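Long-range contacts in hypothetical protein TM1380 (Thermotoga maritima, PDB 1Z85), which probably methylates the N3 position of uridine 1498 in 16S ribosomal RNA of the assembled 30S subunit, using S-adenosyl-L-methionine as methyl donor: residues E48-N53 with Y145-V150; T58-S63 with K72-E77; N161-D166 with L174-E179. All blocks are in the same frame, centred on the assembly; numbering follows the deposited sequence.

Contacts 1 and 2 both involve the mixed sheet of the PUA domain, in which strands 46-50 and 55-64 are antiparallel neighbours; their centres lie about 16 Å apart. Contact 1 is partly buried and ties this sheet to the methyltransferase domain through a tyrosine-carboxylate bond, a glycine under a ring and a bound water. Contact 2 is a surface contact within the PUA sheet, held mainly by backbone bonds of a bulged hairpin. Contact 3, also at the surface, lies about 28 Å from contact 1, centre to centre, on the parallel sheet that strand 149-152 of contact 1 also joins; there an asparagine side chain grips loop carbonyls.

Contact 1 of 3, residues E48-N53 with Y145-V150; sequences EATDGN and YLFPKV
Tyr145 reaches Glu48 with its phenol, and OH donates to Glu48 OE2 at 2.8 Å. The carboxylate oxygen sits at the ring edge and is met on its syn side, though 30° out of the carboxylate plane; Ser56 OG gives OE2 a second bond. Replacing Tyr145 by a phenylalanine would probably leave OE2 without this donor, with Ser56 still bonded to it. Further along, Phe147 N donates almost straight to Gly52 O (3.0 Å, 175°), from above the carbonyl plane. Water 1 also donates to Gly52 O, at 2.9 Å, and to Phe147 O, while accepting from Lys149 NZ at 2.7 Å. The chain turns at Thr50-Asn53 through an ST turn, Gly52 N to Thr50 OG1 (3.0 Å), overlapping an Asx turn, Asn53 N to Asp51 OD1. Thr50 OG1 is also bonded with Phe55 O. The turn docks the PUA sheet against Tyr145-Phe147, which lead into strand 149-152 of the methyltransferase domain, with a single beta bridge between Asn53 and Leu146. Gly52, with positive phi, brings its CA over the centre of the Phe147 ring, 3.6 Å from the centroid in a CH-pi contact. Backbone N atoms of Tyr145 and Leu146 are bonded by the Glu80 carboxylate.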
ATOM      1  N   GLU B  48     -27.339   8.671  -8.202  1.00 40.29           N
ATOM      2  CA  GLU B  48     -26.377   9.730  -8.208  1.00 39.66           C
ATOM      3  C   GLU B  48     -25.300   9.429  -9.252  1.00 39.04           C
ATOM      4  O   GLU B  48     -24.733   8.322  -9.274  1.00 36.99           O
ATOM      5  CB  GLU B  48     -25.724   9.872  -6.842  1.00 39.43           C
ATOM      6  CG  GLU B  48     -24.910  11.170  -6.733  1.00 45.16           C
ATOM      7  CD  GLU B  48     -24.002  11.267  -5.506  1.00 42.02           C
ATOM      8  OE1 GLU B  48     -24.003  10.365  -4.636  1.00 47.55           O
ATOM      9  OE2 GLU B  48     -23.277  12.278  -5.426  1.00 45.14           O
ATOM     10  N   ALA B  49     -25.037  10.417 -10.107  1.00 37.19           N
ATOM     11  CA  ALA B  49     -23.938  10.365 -11.067  1.00 38.74           C
ATOM     12  C   ALA B  49     -23.012  11.544 -10.889  1.00 37.84           C
ATOM     13  O   ALA B  49     -23.382  12.528 -10.253  1.00 34.45           O
ATOM     14  CB  ALA B  49     -24.466  10.338 -12.493  1.00 40.44           C
ATOM     15  N   THR B  50     -21.797  11.402 -11.417  1.00 39.17           N
ATOM     16  CA  THR B  50     -20.888  12.520 -11.604  1.00 38.89           C
ATOM     17  C   THR B  50     -20.476  12.609 -13.052  1.00 40.62           C
ATOM     18  O   THR B  50     -20.479  11.609 -13.764  1.00 46.03           O
ATOM     19  CB  THR B  50     -19.621  12.404 -10.743  1.00 39.17           C
ATOM     20  OG1 THR B  50     -18.754  13.528 -10.996  1.00 37.47           O
ATOM     21  CG2 THR B  50     -18.898  11.110 -11.020  1.00 34.82           C
ATOM     22  N   ASP B  51     -20.111  13.809 -13.493  1.00 40.86           N
ATOM     23  CA  ASP B  51     -19.546  13.964 -14.829  1.00 41.83           C
ATOM     24  C   ASP B  51     -18.018  13.861 -14.819  1.00 39.06           C
ATOM     25  O   ASP B  51     -17.415  13.944 -15.849  1.00 35.42           O
ATOM     26  CB  ASP B  51     -20.000  15.278 -15.477  1.00 42.60           C
ATOM     27  CG  ASP B  51     -19.694  16.483 -14.642  1.00 37.54           C
ATOM     28  OD1 ASP B  51     -19.092  16.307 -13.566  1.00 41.73           O
ATOM     29  OD2 ASP B  51     -20.092  17.598 -15.043  1.00 44.45           O
ATOM     30  N   GLY B  52     -17.406  13.708 -13.645  1.00 38.96           N
ATOM     31  CA  GLY B  52     -15.951  13.770 -13.539  1.00 37.33           C
ATOM     32  C   GLY B  52     -15.319  15.148 -13.617  1.00 35.48           C
ATOM     33  O   GLY B  52     -14.086  15.265 -13.651  1.00 33.99           O
ATOM     34  N   ASN B  53     -16.122  16.209 -13.651  1.00 37.74           N
ATOM     35  CA  ASN B  53     -15.581  17.579 -13.568  1.00 36.79           C
ATOM     36  C   ASN B  53     -16.028  18.300 -12.314  1.00 36.56           C
ATOM     37  O   ASN B  53     -16.062  19.521 -12.268  1.00 37.01           O
ATOM     38  CB  ASN B  53     -15.938  18.397 -14.798  1.00 39.80           C
ATOM     39  CG  ASN B  53     -15.699  17.639 -16.074  1.00 48.06           C
ATOM     40  OD1 ASN B  53     -16.597  17.545 -16.915  1.00 56.58           O
ATOM     41  ND2 ASN B  53     -14.492  17.063 -16.224  1.00 44.57           N
ATOM     42  N   TYR B 145     -15.220  13.424  -7.435  1.00 39.38           N
ATOM     43  CA  TYR B 145     -16.088  14.046  -8.419  1.00 40.47           C
ATOM     44  C   TYR B 145     -15.328  14.744  -9.535  1.00 42.13           C
ATOM     45  O   TYR B 145     -15.852  14.887 -10.661  1.00 43.82           O
ATOM     46  CB  TYR B 145     -17.058  15.029  -7.737  1.00 40.51           C
ATOM     47  CG  TYR B 145     -18.022  14.305  -6.848  1.00 41.04           C
ATOM     48  CD1 TYR B 145     -17.680  13.978  -5.544  1.00 51.46           C
ATOM     49  CD2 TYR B 145     -19.263  13.915  -7.316  1.00 45.03           C
ATOM     50  CE1 TYR B 145     -18.569  13.293  -4.710  1.00 52.57           C
ATOM     51  CE2 TYR B 145     -20.159  13.233  -6.499  1.00 47.04           C
ATOM     52  CZ  TYR B 145     -19.802  12.923  -5.201  1.00 47.81           C
ATOM     53  OH  TYR B 145     -20.663  12.230  -4.399  1.00 41.78           O
ATOM     54  N   LEU B 146     -14.115  15.194  -9.219  1.00 42.16           N
ATOM     55  CA  LEU B 146     -13.247  15.821 -10.204  1.00 43.87           C
ATOM     56  C   LEU B 146     -12.116  14.848 -10.468  1.00 39.31           C
ATOM     57  O   LEU B 146     -11.289  14.620  -9.617  1.00 40.51           O
ATOM     58  CB  LEU B 146     -12.731  17.187  -9.704  1.00 41.99           C
ATOM     59  CG  LEU B 146     -11.721  17.893 -10.636  1.00 42.71           C
ATOM     60  CD1 LEU B 146     -12.314  18.314 -11.989  1.00 44.26           C
ATOM     61  CD2 LEU B 146     -11.099  19.105  -9.982  1.00 49.28           C
ATOM     62  N   PHE B 147     -12.108  14.246 -11.650  1.00 40.46           N
ATOM     63  CA  PHE B 147     -11.183  13.141 -11.952  1.00 38.72           C
ATOM     64  C   PHE B 147      -9.832  13.781 -12.277  1.00 39.08           C
ATOM     65  O   PHE B 147      -9.828  14.880 -12.832  1.00 39.17           O
ATOM     66  CB  PHE B 147     -11.688  12.349 -13.195  1.00 41.59           C
ATOM     67  CG  PHE B 147     -12.963  11.520 -12.979  1.00 39.80           C
ATOM     68  CD1 PHE B 147     -13.636  11.492 -11.773  1.00 37.10           C
ATOM     69  CD2 PHE B 147     -13.489  10.789 -14.024  1.00 38.73           C
ATOM     70  CE1 PHE B 147     -14.812  10.749 -11.610  1.00 42.55           C
ATOM     71  CE2 PHE B 147     -14.668  10.026 -13.870  1.00 35.10           C
ATOM     72  CZ  PHE B 147     -15.311  10.003 -12.671  1.00 48.28           C
ATOM     73  N   PRO B 148      -8.687  13.087 -11.999  1.00 37.96           N
ATOM     74  CA  PRO B 148      -7.432  13.543 -12.571  1.00 40.30           C
ATOM     75  C   PRO B 148      -7.462  13.487 -14.099  1.00 42.10           C
ATOM     76  O   PRO B 148      -8.122  12.625 -14.684  1.00 41.75           O
ATOM     77  CB  PRO B 148      -6.388  12.544 -12.036  1.00 42.68           C
ATOM     78  CG  PRO B 148      -7.163  11.330 -11.693  1.00 41.87           C
ATOM     79  CD  PRO B 148      -8.496  11.852 -11.230  1.00 38.27           C
ATOM     80  N   LYS B 149      -6.741  14.419 -14.718  1.00 42.47           N
ATOM     81  CA  LYS B 149      -6.531  14.419 -16.134  1.00 43.95           C
ATOM     82  C   LYS B 149      -5.418  13.426 -16.434  1.00 42.76           C
ATOM     83  O   LYS B 149      -4.626  13.147 -15.559  1.00 38.79           O
ATOM     84  CB  LYS B 149      -6.095  15.809 -16.628  1.00 46.19           C
ATOM     85  CG  LYS B 149      -6.870  17.008 -16.112  1.00 52.78           C
ATOM     86  CD  LYS B 149      -8.372  16.945 -16.342  1.00 66.23           C
ATOM     87  CE  LYS B 149      -9.049  18.290 -15.942  1.00 69.57           C
ATOM     88  NZ  LYS B 149     -10.544  18.214 -15.774  1.00 72.23           N
ATOM     89  N   VAL B 150      -5.393  12.881 -17.661  1.00 41.58           N
ATOM     90  CA  VAL B 150      -4.322  11.994 -18.144  1.00 42.05           C
ATOM     91  C   VAL B 150      -3.765  12.557 -19.455  1.00 40.26           C
ATOM     92  O   VAL B 150      -4.502  13.092 -20.250  1.00 37.19           O
ATOM     93  CB  VAL B 150      -4.786  10.518 -18.334  1.00 46.69           C
ATOM     94  CG1 VAL B 150      -5.245   9.902 -16.964  1.00 45.13           C
ATOM     95  CG2 VAL B 150      -5.868  10.416 -19.379  1.00 49.35           C
TER
HETATM   96  O   HOH W   1     -11.473  15.891 -14.650  1.00 42.13           O

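Contact 2 of 3, residues T58-S63 with K72-E77; sequences TCILKS and KIVKVE
Ile60 lays its CG1 branch against Val74 on the neighbouring strand, CG1 to Val74 CG2 at 3.8 Å, the two side chains meeting at a slant. With CG1 anti to the backbone N (chi1 176°), Val74 has CG2 beside that N and directed at Ile60, while its CB rests 3.5 Å from Thr58 O. Cys59 points to the other face of the sheet, where SG lies 4.3 Å from Ile73 CG1, and Val26 of strand 25-28 touches both side chains. Strands 55-64 and 69-78 form an antiparallel beta hairpin of the PUA domain, the short segments running 157° apart. Its ladder is interrupted by a classic beta bulge, in which Val74 and Lys75 both face Thr58. Thr58 O therefore takes two backbone donors, Val74 N at 2.7 Å, in the carbonyl plane, and Lys75 N at 3.2 Å, somewhat tilted from it. Thr58 N returns a bond to Lys75 O at 2.9 Å, completing a hydrogen-bonded pair. Beyond the bulge Cys59 and Ile73 make a non-hydrogen-bonded pair, and Ile60 with Lys72 is hydrogen-bonded again, Lys72 N reaching Ile60 O at 2.8 Å. A second classic bulge follows, with Lys62 and Ser63 both facing Ala70. Water 2 hydrogen-bonds to Thr58 OG1 at 2.9 Å and can also donate to Glu77 OE1, linking two side chains that do not bond directly. At the opposite end of the paired segments the aliphatic part of Lys62 passes Lys72 at a slant, with CD near Lys72 CB, and Lys62 NZ goes on to a salt bridge with Glu25. Strand 46-50 flanks strand 55-64 along its other edge, where Val46 packs on Thr58 and Ile60.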
ATOM      1  N   THR B  58     -28.252  14.261  -8.978  1.00 37.78           N
ATOM      2  CA  THR B  58     -29.255  13.366  -8.455  1.00 38.18           C
ATOM      3  C   THR B  58     -30.287  13.267  -9.552  1.00 38.95           C
ATOM      4  O   THR B  58     -30.782  14.289 -10.036  1.00 38.32           O
ATOM      5  CB  THR B  58     -29.843  13.920  -7.174  1.00 39.66           C
ATOM      6  OG1 THR B  58     -28.771  14.157  -6.246  1.00 42.35           O
ATOM      7  CG2 THR B  58     -30.877  12.956  -6.568  1.00 38.75           C
ATOM      8  N   CYS B  59     -30.558  12.033  -9.971  1.00 40.76           N
ATOM      9  CA  CYS B  59     -31.353  11.759 -11.167  1.00 43.24           C
ATOM     10  C   CYS B  59     -32.384  10.642 -10.951  1.00 43.95           C
ATOM     11  O   CYS B  59     -32.256   9.812 -10.046  1.00 41.34           O
ATOM     12  CB  CYS B  59     -30.450  11.361 -12.352  1.00 44.85           C
ATOM     13  SG  CYS B  59     -28.949  12.337 -12.589  1.00 45.51           S
ATOM     14  N   ILE B  60     -33.413  10.652 -11.792  1.00 45.57           N
ATOM     15  CA  ILE B  60     -34.366   9.554 -11.881  1.00 46.62           C
ATOM     16  C   ILE B  60     -34.093   8.775 -13.173  1.00 46.76           C
ATOM     17  O   ILE B  60     -34.139   9.333 -14.268  1.00 46.61           O
ATOM     18  CB  ILE B  60     -35.822  10.054 -11.859  1.00 45.45           C
ATOM     19  CG1 ILE B  60     -36.021  11.045 -10.699  1.00 42.54           C
ATOM     20  CG2 ILE B  60     -36.779   8.850 -11.777  1.00 47.47           C
ATOM     21  CD1 ILE B  60     -37.482  11.344 -10.341  1.00 49.54           C
ATOM     22  N   LEU B  61     -33.802   7.487 -13.031  1.00 48.47           N
ATOM     23  CA  LEU B  61     -33.505   6.616 -14.174  1.00 49.37           C
ATOM     24  C   LEU B  61     -34.746   6.499 -15.054  1.00 50.32           C
ATOM     25  O   LEU B  61     -35.844   6.256 -14.536  1.00 49.53           O
ATOM     26  CB  LEU B  61     -33.039   5.230 -13.685  1.00 49.28           C
ATOM     27  CG  LEU B  61     -32.464   4.205 -14.677  1.00 49.39           C
ATOM     28  CD1 LEU B  61     -31.296   4.784 -15.471  1.00 49.70           C
ATOM     29  CD2 LEU B  61     -32.009   2.919 -13.964  1.00 49.93           C
ATOM     30  N   LYS B  62     -34.583   6.713 -16.364  1.00 51.09           N
ATOM     31  CA  LYS B  62     -35.697   6.576 -17.326  1.00 52.14           C
ATOM     32  C   LYS B  62     -35.516   5.303 -18.145  1.00 50.53           C
ATOM     33  O   LYS B  62     -36.398   4.448 -18.165  1.00 51.71           O
ATOM     34  CB  LYS B  62     -35.784   7.769 -18.293  1.00 52.20           C
ATOM     35  CG  LYS B  62     -35.882   9.161 -17.658  1.00 54.80           C
ATOM     36  CD  LYS B  62     -35.762  10.288 -18.720  1.00 54.77           C
ATOM     37  CE  LYS B  62     -34.526  10.118 -19.644  1.00 55.97           C
ATOM     38  NZ  LYS B  62     -34.031  11.388 -20.269  1.00 55.06           N
ATOM     39  N   SER B  63     -34.371   5.208 -18.826  1.00 48.26           N
ATOM     40  CA  SER B  63     -34.043   4.086 -19.699  1.00 46.70           C
ATOM     41  C   SER B  63     -32.844   3.350 -19.131  1.00 45.01           C
ATOM     42  O   SER B  63     -31.879   3.963 -18.697  1.00 43.92           O
ATOM     43  CB  SER B  63     -33.703   4.567 -21.125  1.00 46.50           C
ATOM     44  OG  SER B  63     -32.490   3.973 -21.624  1.00 53.59           O
ATOM     45  N   LYS B  72     -33.055  11.437 -15.755  1.00 39.99           N
ATOM     46  CA  LYS B  72     -33.423  12.838 -15.715  1.00 41.41           C
ATOM     47  C   LYS B  72     -32.773  13.457 -14.468  1.00 41.47           C
ATOM     48  O   LYS B  72     -32.842  12.886 -13.365  1.00 41.92           O
ATOM     49  CB  LYS B  72     -34.954  12.961 -15.655  1.00 41.43           C
ATOM     50  CG  LYS B  72     -35.487  14.306 -16.080  1.00 45.64           C
ATOM     51  CD  LYS B  72     -36.937  14.190 -16.599  1.00 44.87           C
ATOM     52  CE  LYS B  72     -37.502  15.536 -17.002  1.00 50.99           C
ATOM     53  NZ  LYS B  72     -37.061  16.554 -16.016  1.00 52.75           N
ATOM     54  N   ILE B  73     -32.131  14.610 -14.648  1.00 41.03           N
ATOM     55  CA  ILE B  73     -31.526  15.368 -13.521  1.00 40.73           C
ATOM     56  C   ILE B  73     -32.635  16.059 -12.671  1.00 38.58           C
ATOM     57  O   ILE B  73     -33.533  16.671 -13.240  1.00 32.88           O
ATOM     58  CB  ILE B  73     -30.553  16.496 -14.030  1.00 39.80           C
ATOM     59  CG1 ILE B  73     -29.470  15.910 -14.927  1.00 38.77           C
ATOM     60  CG2 ILE B  73     -29.973  17.289 -12.856  1.00 35.94           C
ATOM     61  CD1 ILE B  73     -28.834  16.908 -15.866  1.00 43.01           C
ATOM     62  N   VAL B  74     -32.551  15.898 -11.340  1.00 38.61           N
ATOM     63  CA  VAL B  74     -33.386  16.612 -10.358  1.00 39.95           C
ATOM     64  C   VAL B  74     -32.543  17.702  -9.710  1.00 38.22           C
ATOM     65  O   VAL B  74     -32.960  18.846  -9.640  1.00 35.08           O
ATOM     66  CB  VAL B  74     -33.870  15.668  -9.209  1.00 40.85           C
ATOM     67  CG1 VAL B  74     -34.656  16.443  -8.131  1.00 45.78           C
ATOM     68  CG2 VAL B  74     -34.686  14.517  -9.753  1.00 44.58           C
ATOM     69  N   LYS B  75     -31.348  17.332  -9.243  1.00 37.27           N
ATOM     70  CA  LYS B  75     -30.523  18.241  -8.452  1.00 35.31           C
ATOM     71  C   LYS B  75     -29.085  18.147  -8.924  1.00 35.30           C
ATOM     72  O   LYS B  75     -28.613  17.071  -9.326  1.00 35.37           O
ATOM     73  CB  LYS B  75     -30.657  17.909  -6.952  1.00 35.16           C
ATOM     74  CG  LYS B  75     -30.109  18.976  -5.982  1.00 37.18           C
ATOM     75  CD  LYS B  75     -30.328  18.584  -4.515  1.00 36.20           C
ATOM     76  CE  LYS B  75     -29.459  19.412  -3.539  1.00 40.53           C
ATOM     77  NZ  LYS B  75     -30.144  20.637  -3.046  1.00 48.02           N
ATOM     78  N   VAL B  76     -28.409  19.290  -8.933  1.00 35.54           N
ATOM     79  CA  VAL B  76     -26.968  19.362  -9.203  1.00 37.00           C
ATOM     80  C   VAL B  76     -26.315  20.012  -8.000  1.00 38.83           C
ATOM     81  O   VAL B  76     -26.842  21.004  -7.452  1.00 38.97           O
ATOM     82  CB  VAL B  76     -26.643  20.247 -10.426  1.00 37.03           C
ATOM     83  CG1 VAL B  76     -25.124  20.229 -10.728  1.00 41.19           C
ATOM     84  CG2 VAL B  76     -27.460  19.816 -11.640  1.00 39.79           C
ATOM     85  N   GLU B  77     -25.193  19.455  -7.573  1.00 38.76           N
ATOM     86  CA  GLU B  77     -24.319  20.125  -6.619  1.00 42.84           C
ATOM     87  C   GLU B  77     -22.909  20.078  -7.182  1.00 41.85           C
ATOM     88  O   GLU B  77     -22.443  19.013  -7.586  1.00 41.63           O
ATOM     89  CB  GLU B  77     -24.313  19.417  -5.255  1.00 44.02           C
ATOM     90  CG  GLU B  77     -25.666  19.244  -4.582  1.00 48.95           C
ATOM     91  CD  GLU B  77     -25.685  18.032  -3.647  1.00 49.16           C
ATOM     92  OE1 GLU B  77     -25.913  16.904  -4.154  1.00 49.83           O
ATOM     93  OE2 GLU B  77     -25.470  18.216  -2.414  1.00 55.82           O
TER
HETATM   94  O   HOH W   2     -27.021  16.366  -6.836  1.00 54.95           O

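Contact 3 of 3, residues N161-D166 with L174-E179; sequences NVITLD and LDANLE
Segment 174-179 passes strand 161-165 without backbone pairing, with the nearest CA atoms, those of Asn161 and Leu178, 7.2 Å apart, so strand side chains bridge the gap, one of them bonding to the loop backbone. Asn161 does most of this work. Its CG stands anti to the backbone N (chi1 -154°), which carries the amide across to the loop, and ND2 there donates to two carbonyls. The bond to Glu179 O is 2.9 Å long and nearly straight (174°), with the acceptor in the amide plane. The one to Asn177 O, 3.1 Å, is more bent, and ND2 approaches that oxygen from above the carbonyl plane. Beside this polar grip, the delta methyl of Ile163 supplies the apolar part: CD1 lies 4.1 Å from Leu178 CD2 and 4.2 Å from Ala176 CB. Ile163 and Leu178 meet at about a right angle, and Leu178 also packs on Tyr226 and Lys230 of helix 216-230. The loop belongs to the connection between strands 161-165 and 182-186, neighbours in the parallel sheet of the SPOUT methyltransferase domain, the alpha/beta knot fold. The backbone of strand 161-165 bonds to sheet neighbours, among them Thr183 and Thr205. With two acceptors fixing one amide nitrogen, the rotation of the Asn161 side chain is probably well defined, and two loop carbonyls spaced two residues apart are anchored to the strand by one side chain.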
ATOM      1  N   ASN B 161       9.012  22.476  -8.668  1.00 47.29           N
ATOM      2  CA  ASN B 161       9.554  21.491  -7.757  1.00 44.81           C
ATOM      3  C   ASN B 161       9.286  20.106  -8.322  1.00 42.23           C
ATOM      4  O   ASN B 161       8.140  19.773  -8.533  1.00 43.90           O
ATOM      5  CB  ASN B 161       8.838  21.668  -6.406  1.00 47.41           C
ATOM      6  CG  ASN B 161       9.650  21.193  -5.242  1.00 40.40           C
ATOM      7  OD1 ASN B 161      10.564  20.394  -5.393  1.00 40.07           O
ATOM      8  ND2 ASN B 161       9.310  21.674  -4.068  1.00 45.16           N
ATOM      9  N   VAL B 162      10.331  19.328  -8.598  1.00 38.17           N
ATOM     10  CA  VAL B 162      10.179  17.933  -8.985  1.00 38.17           C
ATOM     11  C   VAL B 162      10.906  17.013  -8.006  1.00 37.71           C
ATOM     12  O   VAL B 162      12.017  17.296  -7.559  1.00 34.47           O
ATOM     13  CB  VAL B 162      10.705  17.675 -10.403  1.00 39.66           C
ATOM     14  CG1 VAL B 162      10.261  16.302 -10.917  1.00 40.18           C
ATOM     15  CG2 VAL B 162      10.259  18.806 -11.396  1.00 34.88           C
ATOM     16  N   ILE B 163      10.228  15.925  -7.654  1.00 40.44           N
ATOM     17  CA  ILE B 163      10.743  14.885  -6.775  1.00 41.03           C
ATOM     18  C   ILE B 163      10.771  13.577  -7.576  1.00 40.69           C
ATOM     19  O   ILE B 163       9.747  13.188  -8.150  1.00 41.04           O
ATOM     20  CB  ILE B 163       9.790  14.632  -5.579  1.00 42.28           C
ATOM     21  CG1 ILE B 163       9.409  15.918  -4.870  1.00 46.96           C
ATOM     22  CG2 ILE B 163      10.425  13.647  -4.561  1.00 48.24           C
ATOM     23  CD1 ILE B 163      10.489  16.462  -4.059  1.00 46.80           C
ATOM     24  N   THR B 164      11.909  12.892  -7.594  1.00 40.03           N
ATOM     25  CA  THR B 164      12.026  11.622  -8.321  1.00 42.63           C
ATOM     26  C   THR B 164      12.086  10.457  -7.333  1.00 42.43           C
ATOM     27  O   THR B 164      12.934  10.436  -6.456  1.00 39.21           O
ATOM     28  CB  THR B 164      13.266  11.616  -9.223  1.00 43.32           C
ATOM     29  OG1 THR B 164      13.152  12.663 -10.178  1.00 41.53           O
ATOM     30  CG2 THR B 164      13.398  10.286  -9.979  1.00 49.22           C
ATOM     31  N   LEU B 165      11.145   9.530  -7.469  1.00 44.40           N
ATOM     32  CA  LEU B 165      11.192   8.243  -6.799  1.00 48.53           C
ATOM     33  C   LEU B 165      12.009   7.200  -7.612  1.00 49.39           C
ATOM     34  O   LEU B 165      11.491   6.555  -8.536  1.00 47.37           O
ATOM     35  CB  LEU B 165       9.768   7.706  -6.573  1.00 49.47           C
ATOM     36  CG  LEU B 165       9.628   6.265  -6.038  1.00 51.26           C
ATOM     37  CD1 LEU B 165      10.501   6.020  -4.776  1.00 56.77           C
ATOM     38  CD2 LEU B 165       8.139   5.971  -5.777  1.00 52.83           C
ATOM     39  N   ASP B 166      13.267   7.043  -7.236  1.00 52.27           N
ATOM     40  CA  ASP B 166      14.142   5.998  -7.743  1.00 57.19           C
ATOM     41  C   ASP B 166      13.817   4.722  -6.960  1.00 61.70           C
ATOM     42  O   ASP B 166      14.040   4.633  -5.741  1.00 60.30           O
ATOM     43  CB  ASP B 166      15.612   6.403  -7.514  1.00 57.21           C
ATOM     44  CG  ASP B 166      16.612   5.418  -8.124  1.00 59.65           C
ATOM     45  OD1 ASP B 166      16.209   4.490  -8.861  1.00 57.62           O
ATOM     46  OD2 ASP B 166      17.818   5.570  -7.855  1.00 58.74           O
ATOM     47  N   LEU B 174      11.738  12.520   3.745  1.00 40.14           N
ATOM     48  CA  LEU B 174      11.309  13.446   4.772  1.00 40.36           C
ATOM     49  C   LEU B 174      12.161  14.707   4.857  1.00 43.41           C
ATOM     50  O   LEU B 174      11.766  15.661   5.533  1.00 43.86           O
ATOM     51  CB  LEU B 174      11.307  12.760   6.131  1.00 39.80           C
ATOM     52  CG  LEU B 174      10.405  11.547   6.314  1.00 39.25           C
ATOM     53  CD1 LEU B 174      10.428  11.150   7.774  1.00 41.96           C
ATOM     54  CD2 LEU B 174       9.011  11.818   5.860  1.00 44.98           C
ATOM     55  N   ASP B 175      13.340  14.694   4.237  1.00 46.17           N
ATOM     56  CA  ASP B 175      14.177  15.900   4.165  1.00 48.60           C
ATOM     57  C   ASP B 175      13.745  16.797   2.994  1.00 47.48           C
ATOM     58  O   ASP B 175      13.984  17.991   3.032  1.00 50.47           O
ATOM     59  CB  ASP B 175      15.670  15.544   4.036  1.00 49.58           C
ATOM     60  N   ALA B 176      13.101  16.225   1.981  1.00 45.54           N
ATOM     61  CA  ALA B 176      12.810  16.943   0.731  1.00 45.36           C
ATOM     62  C   ALA B 176      11.992  18.208   0.938  1.00 45.08           C
ATOM     63  O   ALA B 176      11.102  18.257   1.797  1.00 42.43           O
ATOM     64  CB  ALA B 176      12.112  16.053  -0.235  1.00 47.30           C
ATOM     65  N   ASN B 177      12.331  19.246   0.171  1.00 45.75           N
ATOM     66  CA  ASN B 177      11.501  20.435   0.133  1.00 47.10           C
ATOM     67  C   ASN B 177      10.273  20.220  -0.732  1.00 45.32           C
ATOM     68  O   ASN B 177      10.378  19.728  -1.868  1.00 49.19           O
ATOM     69  CB  ASN B 177      12.242  21.626  -0.405  1.00 49.53           C
ATOM     70  CG  ASN B 177      11.387  22.853  -0.385  1.00 53.11           C
ATOM     71  OD1 ASN B 177      11.064  23.375   0.683  1.00 65.01           O
ATOM     72  ND2 ASN B 177      10.962  23.288  -1.548  1.00 49.98           N
ATOM     73  N   LEU B 178       9.119  20.611  -0.205  1.00 43.33           N
ATOM     74  CA  LEU B 178       7.846  20.367  -0.864  1.00 45.18           C
ATOM     75  C   LEU B 178       7.084  21.672  -1.172  1.00 44.93           C
ATOM     76  O   LEU B 178       5.912  21.646  -1.530  1.00 44.54           O
ATOM     77  CB  LEU B 178       7.000  19.432  -0.002  1.00 47.04           C
ATOM     78  CG  LEU B 178       7.600  18.043   0.293  1.00 50.13           C
ATOM     79  CD1 LEU B 178       6.687  17.275   1.229  1.00 56.68           C
ATOM     80  CD2 LEU B 178       7.881  17.234  -0.966  1.00 47.18           C
ATOM     81  N   GLU B 179       7.775  22.802  -1.090  1.00 43.30           N
ATOM     82  CA  GLU B 179       7.197  24.094  -1.455  1.00 45.68           C
ATOM     83  C   GLU B 179       6.610  24.155  -2.872  1.00 44.34           C
ATOM     84  O   GLU B 179       7.231  23.721  -3.842  1.00 40.14           O
ATOM     85  CB  GLU B 179       8.261  25.216  -1.312  1.00 47.94           C
ATOM     86  CG  GLU B 179       8.638  25.547   0.112  1.00 56.56           C
ATOM     87  CD  GLU B 179       7.471  26.129   0.842  1.00 64.63           C
ATOM     88  OE1 GLU B 179       7.211  27.339   0.629  1.00 70.52           O
ATOM     89  OE2 GLU B 179       6.790  25.361   1.566  1.00 59.42           O
TER